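Local coordinates for protein piwi (Drosophila melanogaster, PDB 6KR6) that binds piwi-interacting RNAs directly and, in complex with them, mediates the repression of transposable elements, at residues S599-Q604 with H640-S645; G574-G579 with K631-Y636; D669-L674 with P686-I691. One frame throughout, in Å; residues are numbered along the deposited sequence.

Overall arrangement
All three contacts lie in the Piwi domain. Going from the N terminus, G574-G579 opens contact 2 on strand 575-584, and S599-Q604 opens contact 1 where strand 592-599 gives way to a short helix. Helix 625-640 then returns: K631-Y636 closes contact 2, and H640-S645, at the helix end and in the loop after it, closes contact 1. The two loops therefore cross, and they touch through Y636, which lies against D601 and P644. Contact 3 follows in series, closing a short loop between helix 659-680 and strand 687-695. S645 joins contact 1 to Q687 by a backbone bond, while L633 meets L674 between contacts 2 and 3.

Contact 1. Residues S599-Q604 with H640-S645; sequences SMDLQQ and HRKLPS
H640, the last residue of helix 625-640, turns its imidazole back onto the bend formed by M600 and D601. Its NE2 donates a hydrogen bond to the backbone O of M600, a weak one at 3.3 Å with a bent N-H...O angle of 130°. The neighbouring ring carbon does the packing: H640 CE1 lies 3.6 Å from D601 CB, approached obliquely. D601 holds CG anti to its own backbone N (chi1 -164°), which swings the carboxylate along the ring, the two planes 34° apart. From the next turn, Q604 brings OE1 to within 4.2 Å of the same H640 CE1, its amide inclined to the ring at a similar slant.

K642 comes from beyond the helix end, past R641 with its positive phi. Its chain crosses D601 at about a right angle, and NZ stops 4.1 Å from D601 OD2, too far for a salt bridge. The other carboxylate oxygen, OD1, makes a weak hydrogen bond to the backbone N of G574, so the aspartate also reaches the start of strand 575-584. A leucine in place of H640 would probably leave the M600 carbonyl without this donor and disturb the packing that CE1 makes on D601 CB.

Chemically this is a polar closure, by one weak bond, between the short helical turn after strand 592-599 and the end of helix 625-640 with its following loop. The lysine and perhaps the histidine lie near D601 and may help to favour its charged form, though the attraction at such range is likely to be modest.

Contact 2. Residues G574-G579 with K631-Y636; sequences GLMTIG and KALRQY
The ring of Y636 is the flat group here, and M576 of the facing strand comes to it obliquely: SD sits 5.0 Å from the centroid of the Y636 ring, 42° off the normal, a Met-aromatic contact that is neither squarely over the face nor at the edge. Also on the sulfur's side of the ring plane, P644 packs over the face, while H640 stacks on the opposite one. The hydroxyl end reaches the residue just before the strand, where Y636 OH comes to 3.7 Å from G574 CA. Y636 has CG anti to its backbone N (chi1 -173°), and this carries the ring off the helix toward the sheet.

Beyond its sulfur, M576 packs into the helix surface. The side chain runs out extended, all three torsions near 160°, and so spans the gap between strand and helix with its methyl foremost. M576 CE meets A632 CB at 3.5 Å, and L633 CD2 at 4.0 Å, the leucine crossing the methionine at about a right angle. A632, small and one turn before Y636, lets the methyl come close to the helix; its CB also touches L596 and A598 of strand 592-599.

Nothing polar links the two segments; every touching residue is buried. The strand and helix axes pass 11.1 Å apart at 150°, nearly antiparallel. This is helix-on-sheet packing of the RNase H-like fold of the Piwi domain: helix 625-640 covers one face of strand 575-584, which pairs antiparallel with 592-599 and parallel with 646-652, and which further on carries D581, an active-site residue by similarity.

Contact 3. Residues D669-L674 with P686-I691; sequences DIIEKL and PQLAYI
L688 reaches from its strand to three side chains of the helix, I670, I671 and L674. At its base, CB lies 4.6 Å from L674 CD1, so the root of the side chain merely faces that leucine. CG stands anti to the backbone N (chi1 169°), sending the branch point straight out from the strand toward the helix; with no atom of D669-L674 within 4.5 Å, CG itself serves to place the two methyls. There the two methyls divide the work. CD1 only skirts L674, whereas CD2 lies among I670, I671 and L674: L688 CD2 is 3.7 Å from I671 CG1, the two side chains crossing obliquely. The same CD2 lies 3.8 Å from I670 CG2, the side chains here at about a right angle, and its third neighbour is L674 CD1, at 4.2 Å.

L674, one turn after I670, continues the row toward the start of the strand. Its CD1 lies 4.2 Å from P686 CG and so touches the proline ring as well as the leucine, while its CD2 turns to L633 of helix 625-640. I670 likewise packs on that helix, against L625 and I629, and W626 touches L674. At the far end, Y690 starts out toward the helix too, but it meets the preceding turn, where its OH bonds to E666.

Every contact between the two segments is apolar. The axes pass 10.8 Å apart at 161°, the helix running back almost antiparallel to the strand. That is the return leg of a beta-alpha-beta crossover, in which strand 646-652, helix 659-680 and strand 687-695 follow in turn and the two strands pair in parallel, as in the RNase H-like fold of Piwi domains.

Contact 1. Residues S599-Q604 with H640-S645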
loop_
_atom_site.group_PDB
_atom_site.type_symbol
_atom_site.label_atom_id
_atom_site.label_comp_id
_atom_site.label_asym_id
_atom_site.label_seq_id
_atom_site.Cartn_x
_atom_site.Cartn_y
_atom_site.Cartn_z
ATOM N N SER A 599 -17.710 -9.272 11.209
ATOM C CA SER A 599 -17.909 -10.432 12.064
ATOM C C SER A 599 -19.159 -10.244 12.920
ATOM O O SER A 599 -19.727 -9.152 13.009
ATOM C CB SER A 599 -16.690 -10.667 12.951
ATOM O OG SER A 599 -16.771 -9.903 14.143
ATOM N N MET A 600 -19.590 -11.333 13.565
ATOM C CA MET A 600 -20.844 -11.359 14.319
ATOM C C MET A 600 -20.612 -12.032 15.670
ATOM O O MET A 600 -21.096 -13.140 15.910
ATOM C CB MET A 600 -21.946 -12.075 13.534
ATOM C CG MET A 600 -22.182 -11.522 12.148
ATOM S SD MET A 600 -23.913 -11.116 11.877
ATOM C CE MET A 600 -23.736 -9.682 10.827
ATOM N N ASP A 601 -19.886 -11.348 16.554
ATOM C CA ASP A 601 -19.645 -11.822 17.917
ATOM C C ASP A 601 -19.081 -13.245 17.890
ATOM O O ASP A 601 -19.768 -14.233 18.159
ATOM C CB ASP A 601 -20.934 -11.745 18.742
ATOM C CG ASP A 601 -20.687 -11.851 20.236
ATOM O OD1 ASP A 601 -19.512 -11.969 20.643
ATOM O OD2 ASP A 601 -21.672 -11.807 21.004
ATOM N N LEU A 602 -17.795 -13.307 17.536
ATOM C CA LEU A 602 -17.157 -14.565 17.161
ATOM C C LEU A 602 -17.179 -15.604 18.274
ATOM O O LEU A 602 -17.058 -16.802 17.991
ATOM C CB LEU A 602 -15.722 -14.300 16.710
ATOM C CG LEU A 602 -15.617 -13.371 15.499
ATOM C CD1 LEU A 602 -14.167 -13.048 15.189
ATOM C CD2 LEU A 602 -16.301 -14.000 14.295
ATOM N N GLN A 603 -17.338 -15.187 19.532
ATOM C CA GLN A 603 -17.364 -16.163 20.615
ATOM C C GLN A 603 -18.663 -16.956 20.650
ATOM O O GLN A 603 -18.707 -18.016 21.284
ATOM C CB GLN A 603 -17.127 -15.473 21.960
ATOM C CG GLN A 603 -18.172 -14.445 22.355
ATOM C CD GLN A 603 -17.889 -13.829 23.715
ATOM O OE1 GLN A 603 -18.753 -13.188 24.312
ATOM N NE2 GLN A 603 -16.670 -14.021 24.207
ATOM N N GLN A 604 -19.715 -16.482 19.979
ATOM C CA GLN A 604 -20.977 -17.210 19.889
ATOM C C GLN A 604 -21.269 -17.627 18.452
ATOM O O GLN A 604 -21.273 -18.823 18.144
ATOM C CB GLN A 604 -22.129 -16.373 20.448
ATOM C CG GLN A 604 -22.175 -16.271 21.959
ATOM C CD GLN A 604 -23.491 -15.700 22.448
ATOM O OE1 GLN A 604 -24.454 -15.599 21.688
ATOM N NE2 GLN A 604 -23.541 -15.322 23.721
ATOM N N HIS A 640 -28.644 -11.641 16.445
ATOM C CA HIS A 640 -28.381 -11.640 17.877
ATOM C C HIS A 640 -29.449 -10.937 18.702
ATOM O O HIS A 640 -29.308 -10.870 19.929
ATOM C CB HIS A 640 -27.019 -10.993 18.167
ATOM C CG HIS A 640 -25.853 -11.873 17.842
ATOM N ND1 HIS A 640 -25.146 -12.559 18.806
ATOM C CD2 HIS A 640 -25.275 -12.184 16.658
ATOM C CE1 HIS A 640 -24.181 -13.253 18.230
ATOM N NE2 HIS A 640 -24.237 -13.043 16.927
ATOM N N ARG A 641 -30.505 -10.412 18.074
ATOM C CA ARG A 641 -31.563 -9.673 18.768
ATOM C C ARG A 641 -31.006 -8.500 19.572
ATOM O O ARG A 641 -31.599 -8.077 20.567
ATOM C CB ARG A 641 -32.391 -10.596 19.669
ATOM N N LYS A 642 -29.866 -7.965 19.139
ATOM C CA LYS A 642 -29.208 -6.849 19.805
ATOM C C LYS A 642 -28.080 -6.350 18.915
ATOM O O LYS A 642 -27.539 -7.098 18.095
ATOM C CB LYS A 642 -28.668 -7.246 21.186
ATOM C CG LYS A 642 -27.652 -8.383 21.171
ATOM C CD LYS A 642 -27.313 -8.823 22.590
ATOM C CE LYS A 642 -26.511 -10.119 22.609
ATOM N NZ LYS A 642 -25.049 -9.889 22.430
ATOM N N LEU A 643 -27.738 -5.076 19.083
ATOM C CA LEU A 643 -26.625 -4.471 18.369
ATOM C C LEU A 643 -25.309 -4.780 19.079
ATOM O O LEU A 643 -25.301 -5.142 20.259
ATOM C CB LEU A 643 -26.833 -2.962 18.264
ATOM C CG LEU A 643 -27.980 -2.490 17.369
ATOM C CD1 LEU A 643 -28.021 -0.972 17.302
ATOM C CD2 LEU A 643 -27.845 -3.086 15.979
ATOM N N PRO A 644 -24.177 -4.657 18.386
ATOM C CA PRO A 644 -22.895 -4.960 19.032
ATOM C C PRO A 644 -22.489 -3.879 20.022
ATOM O O PRO A 644 -22.779 -2.694 19.840
ATOM C CB PRO A 644 -21.913 -5.038 17.857
ATOM C CG PRO A 644 -22.519 -4.181 16.810
ATOM C CD PRO A 644 -24.006 -4.312 16.961
ATOM N N SER A 645 -21.802 -4.307 21.084
ATOM C CA SER A 645 -21.371 -3.377 22.123
ATOM C C SER A 645 -20.066 -2.683 21.751
ATOM O O SER A 645 -19.880 -1.499 22.062
ATOM C CB SER A 645 -21.219 -4.112 23.456
ATOM O OG SER A 645 -22.426 -4.754 23.830
#

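Contact 2. Residues G574-G579 with K631-Y636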
loop_
_atom_site.group_PDB
_atom_site.type_symbol
_atom_site.label_atom_id
_atom_site.label_comp_id
_atom_site.label_asym_id
_atom_site.label_seq_id
_atom_site.Cartn_x
_atom_site.Cartn_y
_atom_site.Cartn_z
ATOM N N GLY A 574 -19.744 -9.238 22.581
ATOM C CA GLY A 574 -20.438 -8.292 21.723
ATOM C C GLY A 574 -19.537 -7.448 20.847
ATOM O O GLY A 574 -19.794 -6.250 20.675
ATOM N N LEU A 575 -18.490 -8.042 20.284
ATOM C CA LEU A 575 -17.550 -7.331 19.428
ATOM C C LEU A 575 -17.825 -7.664 17.970
ATOM O O LEU A 575 -17.933 -8.840 17.603
ATOM C CB LEU A 575 -16.107 -7.688 19.789
ATOM C CG LEU A 575 -15.035 -7.436 18.724
ATOM C CD1 LEU A 575 -14.939 -5.962 18.353
ATOM C CD2 LEU A 575 -13.684 -7.956 19.193
ATOM N N MET A 576 -17.937 -6.628 17.148
ATOM C CA MET A 576 -18.058 -6.764 15.705
ATOM C C MET A 576 -16.820 -6.157 15.063
ATOM O O MET A 576 -16.544 -4.966 15.244
ATOM C CB MET A 576 -19.329 -6.085 15.198
ATOM C CG MET A 576 -19.320 -5.731 13.720
ATOM S SD MET A 576 -21.007 -5.486 13.133
ATOM C CE MET A 576 -20.731 -4.506 11.663
ATOM N N THR A 577 -16.072 -6.975 14.333
ATOM C CA THR A 577 -14.876 -6.528 13.635
ATOM C C THR A 577 -15.223 -6.273 12.177
ATOM O O THR A 577 -15.775 -7.150 11.506
ATOM C CB THR A 577 -13.757 -7.564 13.732
ATOM O OG1 THR A 577 -13.666 -8.046 15.078
ATOM C CG2 THR A 577 -12.428 -6.944 13.336
ATOM N N ILE A 578 -14.911 -5.074 11.694
ATOM C CA ILE A 578 -15.212 -4.681 10.325
ATOM C C ILE A 578 -13.910 -4.479 9.567
ATOM O O ILE A 578 -12.967 -3.861 10.075
ATOM C CB ILE A 578 -16.066 -3.402 10.262
ATOM C CG1 ILE A 578 -17.274 -3.499 11.190
ATOM C CG2 ILE A 578 -16.535 -3.154 8.840
ATOM C CD1 ILE A 578 -18.107 -2.233 11.206
ATOM N N GLY A 579 -13.865 -5.007 8.349
ATOM C CA GLY A 579 -12.809 -4.699 7.408
ATOM C C GLY A 579 -13.409 -4.091 6.155
ATOM O O GLY A 579 -14.559 -4.358 5.810
ATOM N N LYS A 631 -26.248 -2.102 6.747
ATOM C CA LYS A 631 -26.653 -3.473 6.448
ATOM C C LYS A 631 -25.991 -4.460 7.400
ATOM O O LYS A 631 -26.634 -5.401 7.883
ATOM C CB LYS A 631 -26.308 -3.823 4.999
ATOM C CG LYS A 631 -27.044 -2.998 3.959
ATOM C CD LYS A 631 -26.577 -3.332 2.552
ATOM C CE LYS A 631 -26.978 -4.743 2.154
ATOM N NZ LYS A 631 -26.604 -5.049 0.746
ATOM N N ALA A 632 -24.701 -4.260 7.679
ATOM C CA ALA A 632 -23.999 -5.154 8.594
ATOM C C ALA A 632 -24.603 -5.103 9.992
ATOM O O ALA A 632 -24.824 -6.147 10.621
ATOM C CB ALA A 632 -22.513 -4.804 8.629
ATOM N N LEU A 633 -24.888 -3.897 10.494
ATOM C CA LEU A 633 -25.493 -3.777 11.821
ATOM C C LEU A 633 -26.883 -4.405 11.859
ATOM O O LEU A 633 -27.261 -5.044 12.852
ATOM C CB LEU A 633 -25.562 -2.308 12.236
ATOM C CG LEU A 633 -24.223 -1.627 12.521
ATOM C CD1 LEU A 633 -24.426 -0.170 12.900
ATOM C CD2 LEU A 633 -23.480 -2.372 13.617
ATOM N N ARG A 634 -27.659 -4.228 10.788
ATOM C CA ARG A 634 -28.994 -4.816 10.731
ATOM C C ARG A 634 -28.925 -6.336 10.759
ATOM O O ARG A 634 -29.695 -6.987 11.476
ATOM C CB ARG A 634 -29.725 -4.332 9.479
ATOM N N GLN A 635 -28.007 -6.922 9.985
ATOM C CA GLN A 635 -27.833 -8.371 10.018
ATOM C C GLN A 635 -27.395 -8.836 11.401
ATOM O O GLN A 635 -27.852 -9.877 11.892
ATOM C CB GLN A 635 -26.817 -8.802 8.960
ATOM C CG GLN A 635 -26.597 -10.306 8.874
ATOM C CD GLN A 635 -27.692 -11.017 8.112
ATOM O OE1 GLN A 635 -28.474 -10.392 7.398
ATOM N NE2 GLN A 635 -27.756 -12.336 8.260
ATOM N N TYR A 636 -26.516 -8.067 12.050
ATOM C CA TYR A 636 -26.058 -8.435 13.385
ATOM C C TYR A 636 -27.213 -8.468 14.377
ATOM O O TYR A 636 -27.315 -9.395 15.188
ATOM C CB TYR A 636 -24.974 -7.465 13.858
ATOM C CG TYR A 636 -24.311 -7.852 15.166
ATOM C CD1 TYR A 636 -24.886 -7.519 16.384
ATOM C CD2 TYR A 636 -23.104 -8.540 15.182
ATOM C CE1 TYR A 636 -24.285 -7.862 17.578
ATOM C CE2 TYR A 636 -22.496 -8.888 16.375
ATOM C CZ TYR A 636 -23.091 -8.545 17.570
ATOM O OH TYR A 636 -22.498 -8.885 18.763
#

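Contact 3. Residues D669-L674 with P686-I691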
loop_
_atom_site.group_PDB
_atom_site.type_symbol
_atom_site.label_atom_id
_atom_site.label_comp_id
_atom_site.label_asym_id
_atom_site.label_seq_id
_atom_site.Cartn_x
_atom_site.Cartn_y
_atom_site.Cartn_z
ATOM N N ASP A 669 -18.298 11.075 10.071
ATOM C CA ASP A 669 -19.569 10.550 9.588
ATOM C C ASP A 669 -19.904 9.226 10.261
ATOM O O ASP A 669 -21.066 8.970 10.595
ATOM C CB ASP A 669 -19.530 10.396 8.068
ATOM C CG ASP A 669 -19.742 11.714 7.344
ATOM O OD1 ASP A 669 -20.703 12.432 7.690
ATOM O OD2 ASP A 669 -18.946 12.035 6.436
ATOM N N ILE A 670 -18.893 8.389 10.503
ATOM C CA ILE A 670 -19.118 7.097 11.142
ATOM C C ILE A 670 -19.667 7.291 12.547
ATOM O O ILE A 670 -20.636 6.641 12.946
ATOM C CB ILE A 670 -17.820 6.269 11.157
ATOM C CG1 ILE A 670 -17.568 5.638 9.785
ATOM C CG2 ILE A 670 -17.859 5.216 12.261
ATOM C CD1 ILE A 670 -18.829 5.307 9.025
ATOM N N ILE A 671 -19.060 8.196 13.314
ATOM C CA ILE A 671 -19.488 8.393 14.694
ATOM C C ILE A 671 -20.880 9.008 14.744
ATOM O O ILE A 671 -21.733 8.583 15.537
ATOM C CB ILE A 671 -18.453 9.242 15.451
ATOM C CG1 ILE A 671 -17.148 8.459 15.607
ATOM C CG2 ILE A 671 -18.986 9.657 16.812
ATOM C CD1 ILE A 671 -16.095 9.180 16.419
ATOM N N GLU A 672 -21.145 10.006 13.894
ATOM C CA GLU A 672 -22.470 10.622 13.891
ATOM C C GLU A 672 -23.547 9.619 13.496
ATOM O O GLU A 672 -24.612 9.550 14.127
ATOM C CB GLU A 672 -22.492 11.831 12.957
ATOM C CG GLU A 672 -21.746 13.029 13.508
ATOM C CD GLU A 672 -22.172 13.364 14.923
ATOM O OE1 GLU A 672 -23.392 13.481 15.168
ATOM O OE2 GLU A 672 -21.288 13.493 15.795
ATOM N N LYS A 673 -23.281 8.811 12.473
ATOM C CA LYS A 673 -24.273 7.851 12.018
ATOM C C LYS A 673 -24.394 6.644 12.943
ATOM O O LYS A 673 -25.468 6.039 12.998
ATOM C CB LYS A 673 -23.937 7.441 10.585
ATOM C CG LYS A 673 -24.032 8.627 9.627
ATOM C CD LYS A 673 -23.492 8.334 8.242
ATOM C CE LYS A 673 -23.513 9.605 7.403
ATOM N NZ LYS A 673 -23.335 9.344 5.950
ATOM N N LEU A 674 -23.352 6.315 13.711
ATOM C CA LEU A 674 -23.509 5.322 14.769
ATOM C C LEU A 674 -24.387 5.861 15.888
ATOM O O LEU A 674 -25.245 5.139 16.413
ATOM C CB LEU A 674 -22.147 4.903 15.320
ATOM C CG LEU A 674 -21.306 3.935 14.487
ATOM C CD1 LEU A 674 -20.124 3.423 15.295
ATOM C CD2 LEU A 674 -22.157 2.783 13.980
ATOM N N PRO A 686 -21.875 2.870 20.504
ATOM C CA PRO A 686 -20.988 1.838 21.049
ATOM C C PRO A 686 -19.540 2.307 21.124
ATOM O O PRO A 686 -19.145 3.322 20.546
ATOM C CB PRO A 686 -21.139 0.701 20.037
ATOM C CG PRO A 686 -21.314 1.426 18.741
ATOM C CD PRO A 686 -22.105 2.682 19.062
ATOM N N GLN A 687 -18.745 1.527 21.854
ATOM C CA GLN A 687 -17.304 1.728 21.867
ATOM C C GLN A 687 -16.736 1.441 20.485
ATOM O O GLN A 687 -16.979 0.376 19.910
ATOM C CB GLN A 687 -16.653 0.821 22.912
ATOM C CG GLN A 687 -17.117 1.085 24.337
ATOM C CD GLN A 687 -16.456 0.165 25.346
ATOM O OE1 GLN A 687 -16.064 -0.956 25.019
ATOM N NE2 GLN A 687 -16.324 0.637 26.582
ATOM N N LEU A 688 -15.984 2.398 19.947
ATOM C CA LEU A 688 -15.510 2.339 18.570
ATOM C C LEU A 688 -14.000 2.499 18.523
ATOM O O LEU A 688 -13.444 3.395 19.167
ATOM C CB LEU A 688 -16.177 3.422 17.717
ATOM C CG LEU A 688 -15.580 3.643 16.325
ATOM C CD1 LEU A 688 -15.792 2.423 15.440
ATOM C CD2 LEU A 688 -16.156 4.892 15.678
ATOM N N ALA A 689 -13.343 1.630 17.756
ATOM C CA ALA A 689 -11.928 1.758 17.428
ATOM C C ALA A 689 -11.806 1.823 15.914
ATOM O O ALA A 689 -12.256 0.911 15.213
ATOM C CB ALA A 689 -11.115 0.589 17.985
ATOM N N TYR A 690 -11.213 2.902 15.412
ATOM C CA TYR A 690 -11.018 3.109 13.981
ATOM C C TYR A 690 -9.521 3.068 13.707
ATOM O O TYR A 690 -8.783 3.963 14.131
ATOM C CB TYR A 690 -11.629 4.434 13.532
ATOM C CG TYR A 690 -11.658 4.620 12.032
ATOM C CD1 TYR A 690 -10.572 5.163 11.361
ATOM C CD2 TYR A 690 -12.773 4.254 11.288
ATOM C CE1 TYR A 690 -10.594 5.337 9.990
ATOM C CE2 TYR A 690 -12.805 4.424 9.915
ATOM C CZ TYR A 690 -11.712 4.966 9.271
ATOM O OH TYR A 690 -11.731 5.139 7.905
ATOM N N ILE A 691 -9.076 2.032 13.000
ATOM C CA ILE A 691 -7.661 1.790 12.752
ATOM C C ILE A 691 -7.424 1.765 11.250
ATOM O O ILE A 691 -8.144 1.081 10.514
ATOM C CB ILE A 691 -7.193 0.475 13.398
ATOM C CG1 ILE A 691 -7.608 0.431 14.867
ATOM C CG2 ILE A 691 -5.689 0.322 13.271
ATOM C CD1 ILE A 691 -7.302 -0.883 15.532
#